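Local coordinates for flagellar brake protein YcgR (Escherichia coli K-12, PDB 5Y6H) that acts as a flagellar brake that slows the motor when bound to c-di-GMP, here represented by its N-terminal domain, which is involved in FliG binding, at residues V16-L20 / P104-F110; A68-I73 / F84-L89; D49-F55 / P98-P104. One frame throughout, in Å; residues are numbered along the deposited sequence.

Contact 1: residues V16-L20 / P104-F110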
loop_
_atom_site.group_PDB
_atom_site.type_symbol
_atom_site.label_atom_id
_atom_site.label_comp_id
_atom_site.label_asym_id
_atom_site.label_seq_id
_atom_site.Cartn_x
_atom_site.Cartn_y
_atom_site.Cartn_z
ATOM N N VAL A 16 9.401 -9.510 1.029
ATOM C CA VAL A 16 8.472 -8.388 0.891
ATOM C C VAL A 16 7.311 -8.773 -0.015
ATOM O O VAL A 16 6.139 -8.551 0.315
ATOM C CB VAL A 16 9.203 -7.141 0.361
ATOM C CG1 VAL A 16 8.191 -6.076 -0.084
ATOM C CG2 VAL A 16 10.138 -6.581 1.420
ATOM N N LEU A 17 7.621 -9.355 -1.177
ATOM C CA LEU A 17 6.570 -9.736 -2.114
ATOM C C LEU A 17 5.649 -10.792 -1.512
ATOM O O LEU A 17 4.437 -10.775 -1.752
ATOM C CB LEU A 17 7.188 -10.228 -3.425
ATOM C CG LEU A 17 6.226 -10.505 -4.586
ATOM C CD1 LEU A 17 5.457 -9.248 -4.942
ATOM C CD2 LEU A 17 6.985 -11.020 -5.795
ATOM N N GLY A 18 6.200 -11.711 -0.712
ATOM C CA GLY A 18 5.367 -12.738 -0.104
ATOM C C GLY A 18 4.271 -12.168 0.777
ATOM O O GLY A 18 3.130 -12.638 0.748
ATOM N N VAL A 19 4.595 -11.140 1.565
ATOM C CA VAL A 19 3.584 -10.505 2.404
ATOM C C VAL A 19 2.545 -9.800 1.543
ATOM O O VAL A 19 1.342 -9.844 1.834
ATOM C CB VAL A 19 4.241 -9.531 3.399
ATOM C CG1 VAL A 19 3.175 -8.766 4.179
ATOM C CG2 VAL A 19 5.171 -10.276 4.346
ATOM N N LEU A 20 2.992 -9.137 0.474
ATOM C CA LEU A 20 2.067 -8.421 -0.397
ATOM C C LEU A 20 1.111 -9.382 -1.093
ATOM O O LEU A 20 -0.066 -9.058 -1.297
ATOM C CB LEU A 20 2.848 -7.598 -1.422
ATOM C CG LEU A 20 3.663 -6.433 -0.856
ATOM C CD1 LEU A 20 4.520 -5.802 -1.946
ATOM C CD2 LEU A 20 2.756 -5.391 -0.208
ATOM N N PRO A 104 6.807 -2.208 -5.525
ATOM C CA PRO A 104 7.048 -2.786 -4.193
ATOM C C PRO A 104 8.100 -2.004 -3.429
ATOM O O PRO A 104 9.098 -1.547 -4.006
ATOM C CB PRO A 104 7.528 -4.211 -4.508
ATOM C CG PRO A 104 6.909 -4.532 -5.817
ATOM C CD PRO A 104 6.878 -3.234 -6.584
ATOM N N PRO A 105 7.906 -1.829 -2.118
ATOM C CA PRO A 105 8.898 -1.112 -1.328
ATOM C C PRO A 105 10.122 -1.978 -1.100
ATOM O O PRO A 105 10.045 -3.216 -1.152
ATOM C CB PRO A 105 8.156 -0.836 -0.007
ATOM C CG PRO A 105 7.272 -2.050 0.128
ATOM C CD PRO A 105 6.807 -2.350 -1.287
ATOM N N PRO A 106 11.284 -1.369 -0.852
ATOM C CA PRO A 106 12.469 -2.182 -0.534
ATOM C C PRO A 106 12.378 -2.869 0.817
ATOM O O PRO A 106 13.007 -3.916 1.011
ATOM C CB PRO A 106 13.617 -1.164 -0.582
ATOM C CG PRO A 106 12.955 0.160 -0.361
ATOM C CD PRO A 106 11.613 0.056 -1.009
ATOM N N THR A 107 11.624 -2.310 1.763
ATOM C CA THR A 107 11.398 -2.954 3.050
ATOM C C THR A 107 9.928 -2.825 3.422
ATOM O O THR A 107 9.214 -1.948 2.932
ATOM C CB THR A 107 12.274 -2.365 4.172
ATOM O OG1 THR A 107 11.890 -1.006 4.427
ATOM C CG2 THR A 107 13.752 -2.417 3.806
ATOM N N LEU A 108 9.489 -3.714 4.312
ATOM C CA LEU A 108 8.097 -3.794 4.731
ATOM C C LEU A 108 8.059 -4.262 6.179
ATOM O O LEU A 108 8.852 -5.118 6.578
ATOM C CB LEU A 108 7.313 -4.750 3.817
ATOM C CG LEU A 108 5.822 -5.036 4.015
ATOM C CD1 LEU A 108 5.194 -5.386 2.679
ATOM C CD2 LEU A 108 5.610 -6.172 5.006
ATOM N N TRP A 109 7.146 -3.694 6.964
ATOM C CA TRP A 109 6.904 -4.147 8.328
ATOM C C TRP A 109 5.691 -5.070 8.346
ATOM O O TRP A 109 4.625 -4.711 7.840
ATOM C CB TRP A 109 6.675 -2.970 9.280
ATOM C CG TRP A 109 7.844 -2.039 9.430
ATOM C CD1 TRP A 109 8.013 -0.831 8.816
ATOM C CD2 TRP A 109 9.001 -2.235 10.253
ATOM N NE1 TRP A 109 9.204 -0.264 9.204
ATOM C CE2 TRP A 109 9.830 -1.106 10.086
ATOM C CE3 TRP A 109 9.418 -3.255 11.115
ATOM C CZ2 TRP A 109 11.050 -0.968 10.750
ATOM C CZ3 TRP A 109 10.630 -3.116 11.773
ATOM C CH2 TRP A 109 11.431 -1.982 11.585
ATOM N N PHE A 110 5.863 -6.264 8.910
ATOM C CA PHE A 110 4.767 -7.200 9.164
ATOM C C PHE A 110 4.777 -7.429 10.670
ATOM O O PHE A 110 5.453 -8.335 11.161
ATOM C CB PHE A 110 4.932 -8.511 8.377
ATOM C CG PHE A 110 3.679 -9.339 8.298
ATOM C CD1 PHE A 110 3.747 -10.702 8.053
ATOM C CD2 PHE A 110 2.432 -8.757 8.462
ATOM C CE1 PHE A 110 2.597 -11.467 7.975
ATOM C CE2 PHE A 110 1.279 -9.515 8.386
ATOM C CZ PHE A 110 1.360 -10.872 8.142
#
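Val16, Val19 and Leu20 project from one side of helix 13-26 onto the proline-rich run and the start of strand 108-111, a helix-on-sheet packing within the PilZN domain of YcgR. The short axes of helix 16-20 and strand 108-110 approach to 9.3 Å at 56°, and no hydrogen bond crosses between the segments, so the 373 Å² buried here is mainly van der Waals packing of hydrocarbon against hydrocarbon and backbone.

Walking from Pro104, the first touch is light: its CB lies 4.3 Å from Leu20 CD1. Pro105 offers ring atom CD to the same methyl, Leu20 CD1, at 4.2 Å, and its CG also approaches Val16 CG1. The carbonyl O of Pro105 lies 3.6 Å from Val16 CG1. That methyl reaches it because it stands anti to the backbone N (chi1 167°), while CG2, on the other branch, faces Pro106 O and the backbone at Thr107.

Leu108 carries the centre of the contact. Its two methyls divide the helix surface between them: CD1 meets Leu20 CD2 at 3.8 Å, and CD2 meets Val19 CG1 at 3.7 Å, with CB in turn against Val16 CG2. Behind it, Phe84 of strand 80-86 touches Leu20, Pro105 and Leu108, tying the helix to the next strand of the sheet.

Phe110 turns back toward the helix: Val19 CG1 sits 4.2 Å above one face of its ring, displaced toward the rim, while Val19 CG2 comes within 4.0 Å of Phe110 CD1.

Contact 2: residues A68-I73 / F84-L89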
loop_
_atom_site.group_PDB
_atom_site.type_symbol
_atom_site.label_atom_id
_atom_site.label_comp_id
_atom_site.label_asym_id
_atom_site.label_seq_id
_atom_site.Cartn_x
_atom_site.Cartn_y
_atom_site.Cartn_z
ATOM N N ALA A 68 1.878 13.864 -3.449
ATOM C CA ALA A 68 2.667 13.627 -2.250
ATOM C C ALA A 68 3.987 12.949 -2.605
ATOM O O ALA A 68 4.089 12.198 -3.579
ATOM C CB ALA A 68 1.884 12.773 -1.255
ATOM N N GLN A 69 5.011 13.228 -1.803
ATOM C CA GLN A 69 6.333 12.691 -2.084
ATOM C C GLN A 69 6.709 11.514 -1.203
ATOM O O GLN A 69 7.753 10.895 -1.438
ATOM C CB GLN A 69 7.384 13.800 -1.961
ATOM C CG GLN A 69 7.121 14.913 -2.933
ATOM C CD GLN A 69 7.740 16.204 -2.511
ATOM O OE1 GLN A 69 8.734 16.620 -3.082
ATOM N NE2 GLN A 69 7.157 16.858 -1.518
ATOM N N HIS A 70 5.898 11.198 -0.197
ATOM C CA HIS A 70 6.008 9.933 0.512
ATOM C C HIS A 70 4.616 9.546 0.983
ATOM O O HIS A 70 3.857 10.397 1.453
ATOM C CB HIS A 70 6.975 10.016 1.697
ATOM C CG HIS A 70 8.415 10.042 1.295
ATOM N ND1 HIS A 70 9.191 11.178 1.377
ATOM C CD2 HIS A 70 9.215 9.076 0.788
ATOM C CE1 HIS A 70 10.411 10.907 0.951
ATOM N NE2 HIS A 70 10.452 9.638 0.586
ATOM N N ILE A 71 4.281 8.267 0.836
ATOM C CA ILE A 71 2.961 7.748 1.181
ATOM C C ILE A 71 3.161 6.507 2.038
ATOM O O ILE A 71 3.825 5.555 1.608
ATOM C CB ILE A 71 2.122 7.408 -0.065
ATOM C CG1 ILE A 71 1.935 8.637 -0.962
ATOM C CG2 ILE A 71 0.775 6.829 0.340
ATOM C CD1 ILE A 71 2.919 8.713 -2.111
ATOM N N THR A 72 2.594 6.514 3.241
ATOM C CA THR A 72 2.650 5.374 4.148
ATOM C C THR A 72 1.385 4.541 3.996
ATOM O O THR A 72 0.272 5.074 4.052
ATOM C CB THR A 72 2.808 5.834 5.599
ATOM O OG1 THR A 72 4.060 6.512 5.748
ATOM C CG2 THR A 72 2.767 4.644 6.549
ATOM N N ILE A 73 1.556 3.236 3.802
ATOM C CA ILE A 73 0.448 2.317 3.583
ATOM C C ILE A 73 0.361 1.379 4.779
ATOM O O ILE A 73 1.359 0.748 5.152
ATOM C CB ILE A 73 0.625 1.546 2.263
ATOM C CG1 ILE A 73 0.734 2.543 1.100
ATOM C CG2 ILE A 73 -0.525 0.578 2.059
ATOM C CD1 ILE A 73 0.989 1.923 -0.240
ATOM N N PHE A 84 4.288 -0.061 5.187
ATOM C CA PHE A 84 5.412 0.249 4.314
ATOM C C PHE A 84 5.180 1.623 3.705
ATOM O O PHE A 84 4.080 2.177 3.770
ATOM C CB PHE A 84 5.618 -0.827 3.238
ATOM C CG PHE A 84 4.431 -1.041 2.330
ATOM C CD1 PHE A 84 4.379 -0.435 1.084
ATOM C CD2 PHE A 84 3.390 -1.876 2.708
ATOM C CE1 PHE A 84 3.307 -0.647 0.237
ATOM C CE2 PHE A 84 2.308 -2.086 1.865
ATOM C CZ PHE A 84 2.268 -1.469 0.630
ATOM N N THR A 85 6.242 2.179 3.128
ATOM C CA THR A 85 6.204 3.511 2.543
ATOM C C THR A 85 6.685 3.442 1.102
ATOM O O THR A 85 7.662 2.752 0.798
ATOM C CB THR A 85 7.074 4.497 3.343
ATOM O OG1 THR A 85 6.592 4.571 4.690
ATOM C CG2 THR A 85 7.036 5.887 2.725
ATOM N N VAL A 86 5.983 4.147 0.216
ATOM C CA VAL A 86 6.389 4.288 -1.174
ATOM C C VAL A 86 6.651 5.763 -1.452
ATOM O O VAL A 86 6.150 6.654 -0.761
ATOM C CB VAL A 86 5.339 3.722 -2.151
ATOM C CG1 VAL A 86 5.148 2.228 -1.920
ATOM C CG2 VAL A 86 4.028 4.463 -1.988
ATOM N N GLU A 87 7.454 6.017 -2.482
ATOM C CA GLU A 87 7.892 7.378 -2.763
ATOM C C GLU A 87 6.991 8.114 -3.740
ATOM O O GLU A 87 7.022 9.349 -3.779
ATOM C CB GLU A 87 9.324 7.370 -3.308
ATOM C CG GLU A 87 10.346 6.796 -2.340
ATOM C CD GLU A 87 11.772 7.021 -2.802
ATOM O OE1 GLU A 87 11.976 7.853 -3.710
ATOM O OE2 GLU A 87 12.686 6.368 -2.254
ATOM N N GLN A 88 6.187 7.394 -4.519
ATOM C CA GLN A 88 5.410 8.018 -5.578
ATOM C C GLN A 88 4.269 7.095 -5.981
ATOM O O GLN A 88 4.442 5.874 -6.045
ATOM C CB GLN A 88 6.299 8.336 -6.788
ATOM C CG GLN A 88 5.556 8.625 -8.081
ATOM C CD GLN A 88 6.373 9.471 -9.038
ATOM O OE1 GLN A 88 7.534 9.786 -8.772
ATOM N NE2 GLN A 88 5.769 9.845 -10.160
ATOM N N LEU A 89 3.104 7.687 -6.230
ATOM C CA LEU A 89 2.010 7.016 -6.911
ATOM C C LEU A 89 1.686 7.769 -8.191
ATOM O O LEU A 89 1.759 9.001 -8.232
ATOM C CB LEU A 89 0.746 6.923 -6.054
ATOM C CG LEU A 89 0.831 6.532 -4.580
ATOM C CD1 LEU A 89 -0.556 6.251 -4.028
ATOM C CD2 LEU A 89 1.705 5.323 -4.417
HETATM O O HOH W 1 2.502 10.477 -5.257
#
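This is an antiparallel strand pairing within the beta hairpin of strands 71-77 and 80-86, inside the domain's antiparallel sheet, between strands 108-111 and 30-34. The evidence is a regular register: Ile71 with Val86 and Ile73 with Phe84 are hydrogen-bonded pairs, and Thr72 with Thr85 is the non-hydrogen-bonded pair between them. Of the four backbone bonds, Ile73 N to Phe84 O is the shortest, 2.7 Å and nearly straight at 177°.

Ile71, Ile73, Phe84 and Val86 share one face. Phe84 CG lies between its backbone N and carbonyl carbon (chi1 59°), which carries the ring across beneath Ile73; Ile73 CB stands over the ring face 4.0 Å from its centroid, and Ile73 CD1 comes within 3.5 Å of Phe84 CE1. With the ring cut back to an alanine here, the CB and CD1 of Ile73 would probably lose their packing surface and a gap would open beneath them. Farther along, Ile71 CD1 packs on Leu89 CG at 3.9 Å.

The Thr72 and Thr85 hydroxyls on the other face make only a weak hydrogen bond, 3.4 Å between their OG1 atoms. Where the strands part, a water lies 2.9 Å from Ala68 O and accepts from Leu89 N at 3.0 Å. The chemistry is thus split: backbone bonds fix the register, while the hydrocarbon face of the isoleucines, Phe84 and Val86 joins the core beside Leu30, Leu32 and Leu53.

Contact 3: residues D49-F55 / P98-P104; sequences DKLVLDF and PAFITVP
The rings of Phe55 and Phe100 meet obliquely at one end of an antiparallel strand pair, 50-54 with 97-102, in the sheet of the PilZN domain. Their planes are 36° apart and their centroids 4.5 Å, and Phe55 CD2 lies over the centre of one Phe100 face. Pro98 presses on the Phe55 ring in a CH-pi contact, its CB 3.8 Å from the centroid and 20° off the ring normal. The edge of Phe100 meets the carbonyl of Asp54, whose O lies 3.4 Å from Phe100 CE2. Asn62 of helix 59-67 touches both phenylalanine side chains.

Between the ends, four backbone hydrogen bonds hold Leu51 opposite Thr102 and Leu53 opposite Phe100. Leu53 CB and Phe100 CB meet at 4.0 Å on the face shared with Leu51 and Thr102. Val52 takes the other face, where its CG1, anti to the backbone N (chi1 -175°), reaches Ala99 CB at 3.7 Å. Thr102 directs its hydroxyl to Gln88 O and turns its methyl to Leu51 CB.

At the far end Leu51 CD1 meets the Pro104 ring, 3.7 Å from Pro104 CD. Back at the Asp54 end of the pair, one water donates to two acceptors across the strands: from the water O to Asp54 OD1 is 2.8 Å, and from the water O to Pro98 O is 2.7 Å.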
loop_
_atom_site.group_PDB
_atom_site.type_symbol
_atom_site.label_atom_id
_atom_site.label_comp_id
_atom_site.label_asym_id
_atom_site.label_seq_id
_atom_site.Cartn_x
_atom_site.Cartn_y
_atom_site.Cartn_z
ATOM N N ASP A 49 6.555 -6.494 -10.029
ATOM C CA ASP A 49 7.013 -5.167 -10.403
ATOM C C ASP A 49 6.017 -4.050 -10.112
ATOM O O ASP A 49 6.375 -2.880 -10.284
ATOM C CB ASP A 49 7.375 -5.137 -11.895
ATOM C CG ASP A 49 8.583 -5.993 -12.219
ATOM O OD1 ASP A 49 8.621 -6.569 -13.326
ATOM O OD2 ASP A 49 9.492 -6.088 -11.368
ATOM N N LYS A 50 4.797 -4.356 -9.668
ATOM C CA LYS A 50 3.820 -3.283 -9.530
ATOM C C LYS A 50 2.748 -3.630 -8.504
ATOM O O LYS A 50 2.403 -4.797 -8.303
ATOM C CB LYS A 50 3.175 -2.954 -10.884
ATOM C CG LYS A 50 1.817 -3.596 -11.119
ATOM C CD LYS A 50 1.230 -3.173 -12.458
ATOM C CE LYS A 50 0.522 -4.335 -13.136
ATOM N NZ LYS A 50 -0.182 -3.908 -14.378
ATOM N N LEU A 51 2.237 -2.585 -7.853
ATOM C CA LEU A 51 1.048 -2.638 -7.013
ATOM C C LEU A 51 -0.009 -1.728 -7.621
ATOM O O LEU A 51 0.292 -0.595 -8.007
ATOM C CB LEU A 51 1.329 -2.161 -5.579
ATOM C CG LEU A 51 2.130 -2.975 -4.565
ATOM C CD1 LEU A 51 3.567 -3.150 -5.009
ATOM C CD2 LEU A 51 2.072 -2.289 -3.198
ATOM N N VAL A 52 -1.247 -2.210 -7.688
ATOM C CA VAL A 52 -2.381 -1.406 -8.139
ATOM C C VAL A 52 -3.288 -1.176 -6.940
ATOM O O VAL A 52 -3.747 -2.139 -6.315
ATOM C CB VAL A 52 -3.143 -2.085 -9.287
ATOM C CG1 VAL A 52 -4.232 -1.165 -9.813
ATOM C CG2 VAL A 52 -2.188 -2.474 -10.404
ATOM N N LEU A 53 -3.552 0.093 -6.621
ATOM C CA LEU A 53 -4.308 0.474 -5.435
ATOM C C LEU A 53 -5.578 1.221 -5.828
ATOM O O LEU A 53 -5.565 2.040 -6.751
ATOM C CB LEU A 53 -3.463 1.354 -4.502
ATOM C CG LEU A 53 -2.081 0.816 -4.122
ATOM C CD1 LEU A 53 -1.237 1.892 -3.455
ATOM C CD2 LEU A 53 -2.208 -0.402 -3.211
ATOM N N ASP A 54 -6.666 0.952 -5.109
ATOM C CA ASP A 54 -7.937 1.611 -5.384
ATOM C C ASP A 54 -7.879 3.097 -5.033
ATOM O O ASP A 54 -7.212 3.511 -4.079
ATOM C CB ASP A 54 -9.064 0.938 -4.593
ATOM C CG ASP A 54 -10.441 1.200 -5.182
ATOM O OD1 ASP A 54 -10.527 1.698 -6.325
ATOM O OD2 ASP A 54 -11.447 0.911 -4.497
ATOM N N PHE A 55 -8.587 3.903 -5.823
ATOM C CA PHE A 55 -8.812 5.298 -5.465
ATOM C C PHE A 55 -9.658 5.386 -4.200
ATOM O O PHE A 55 -10.442 4.487 -3.886
ATOM C CB PHE A 55 -9.531 6.039 -6.600
ATOM C CG PHE A 55 -8.619 6.817 -7.515
ATOM C CD1 PHE A 55 -9.104 7.917 -8.210
ATOM C CD2 PHE A 55 -7.294 6.445 -7.696
ATOM C CE1 PHE A 55 -8.287 8.646 -9.060
ATOM C CE2 PHE A 55 -6.465 7.168 -8.550
ATOM C CZ PHE A 55 -6.964 8.269 -9.233
ATOM N N PRO A 98 -10.299 4.475 -12.397
ATOM C CA PRO A 98 -8.974 5.005 -12.060
ATOM C C PRO A 98 -8.394 4.274 -10.861
ATOM O O PRO A 98 -9.118 3.819 -9.971
ATOM C CB PRO A 98 -9.233 6.481 -11.730
ATOM C CG PRO A 98 -10.695 6.705 -11.851
ATOM C CD PRO A 98 -11.390 5.401 -12.051
ATOM N N ALA A 99 -7.068 4.165 -10.844
ATOM C CA ALA A 99 -6.365 3.494 -9.760
ATOM C C ALA A 99 -4.992 4.127 -9.593
ATOM O O ALA A 99 -4.482 4.790 -10.500
ATOM C CB ALA A 99 -6.227 1.988 -10.023
ATOM N N PHE A 100 -4.401 3.922 -8.417
ATOM C CA PHE A 100 -3.003 4.266 -8.192
ATOM C C PHE A 100 -2.120 3.098 -8.606
ATOM O O PHE A 100 -2.467 1.933 -8.387
ATOM C CB PHE A 100 -2.720 4.598 -6.723
ATOM C CG PHE A 100 -3.601 5.669 -6.136
ATOM C CD1 PHE A 100 -3.472 6.995 -6.528
ATOM C CD2 PHE A 100 -4.524 5.352 -5.150
ATOM C CE1 PHE A 100 -4.277 7.985 -5.969
ATOM C CE2 PHE A 100 -5.329 6.331 -4.584
ATOM C CZ PHE A 100 -5.203 7.653 -4.992
ATOM N N ILE A 101 -0.961 3.414 -9.181
ATOM C CA ILE A 101 0.078 2.423 -9.433
ATOM C C ILE A 101 1.342 2.855 -8.704
ATOM O O ILE A 101 1.699 4.039 -8.700
ATOM C CB ILE A 101 0.350 2.218 -10.941
ATOM C CG1 ILE A 101 1.491 1.217 -11.149
ATOM C CG2 ILE A 101 0.658 3.539 -11.637
ATOM C CD1 ILE A 101 1.628 0.729 -12.584
ATOM N N THR A 102 1.997 1.894 -8.062
ATOM C CA THR A 102 3.307 2.109 -7.465
ATOM C C THR A 102 4.082 0.800 -7.577
ATOM O O THR A 102 3.647 -0.138 -8.253
ATOM C CB THR A 102 3.162 2.631 -6.028
ATOM O OG1 THR A 102 4.427 3.111 -5.555
ATOM C CG2 THR A 102 2.630 1.552 -5.093
ATOM N N VAL A 103 5.246 0.737 -6.943
ATOM C CA VAL A 103 6.119 -0.430 -7.058
ATOM C C VAL A 103 6.398 -0.945 -5.654
ATOM O O VAL A 103 6.224 -0.214 -4.663
ATOM C CB VAL A 103 7.420 -0.100 -7.827
ATOM C CG1 VAL A 103 7.086 0.438 -9.216
ATOM C CG2 VAL A 103 8.269 0.882 -7.051
ATOM N N PRO A 104 6.807 -2.208 -5.525
ATOM C CA PRO A 104 7.048 -2.786 -4.193
ATOM C C PRO A 104 8.100 -2.004 -3.429
ATOM O O PRO A 104 9.098 -1.547 -4.006
ATOM C CB PRO A 104 7.528 -4.211 -4.508
ATOM C CG PRO A 104 6.909 -4.532 -5.817
ATOM C CD PRO A 104 6.878 -3.234 -6.584
HETATM O O HOH W 2 -9.746 1.421 -9.031
#

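All three contacts reach one antiparallel sheet of the PilZN domain; contact 1 lays helix 13-26 on it. Along the chain they are nested: 68-73/84-89 falls inside the loop closed by 49-55/98-104, itself inside that closed by 16-20/104-110. Contacts 1 and 2, centres about 13 Å apart, meet at neighbouring strands 108-111 and 80-86, where Pro105 CG lies 3.4 Å from Phe84 CD1. Contacts 1 and 3, centres about 14 Å apart, share Pro104, in the connection from strand 97-102 to strand 108-111, and Leu20 CD1 meets Leu51 CD1 at 4.2 Å. Contacts 2 and 3, centres about 11 Å apart, meet through Leu89. Together they probably enclose one core of this FliG-binding domain.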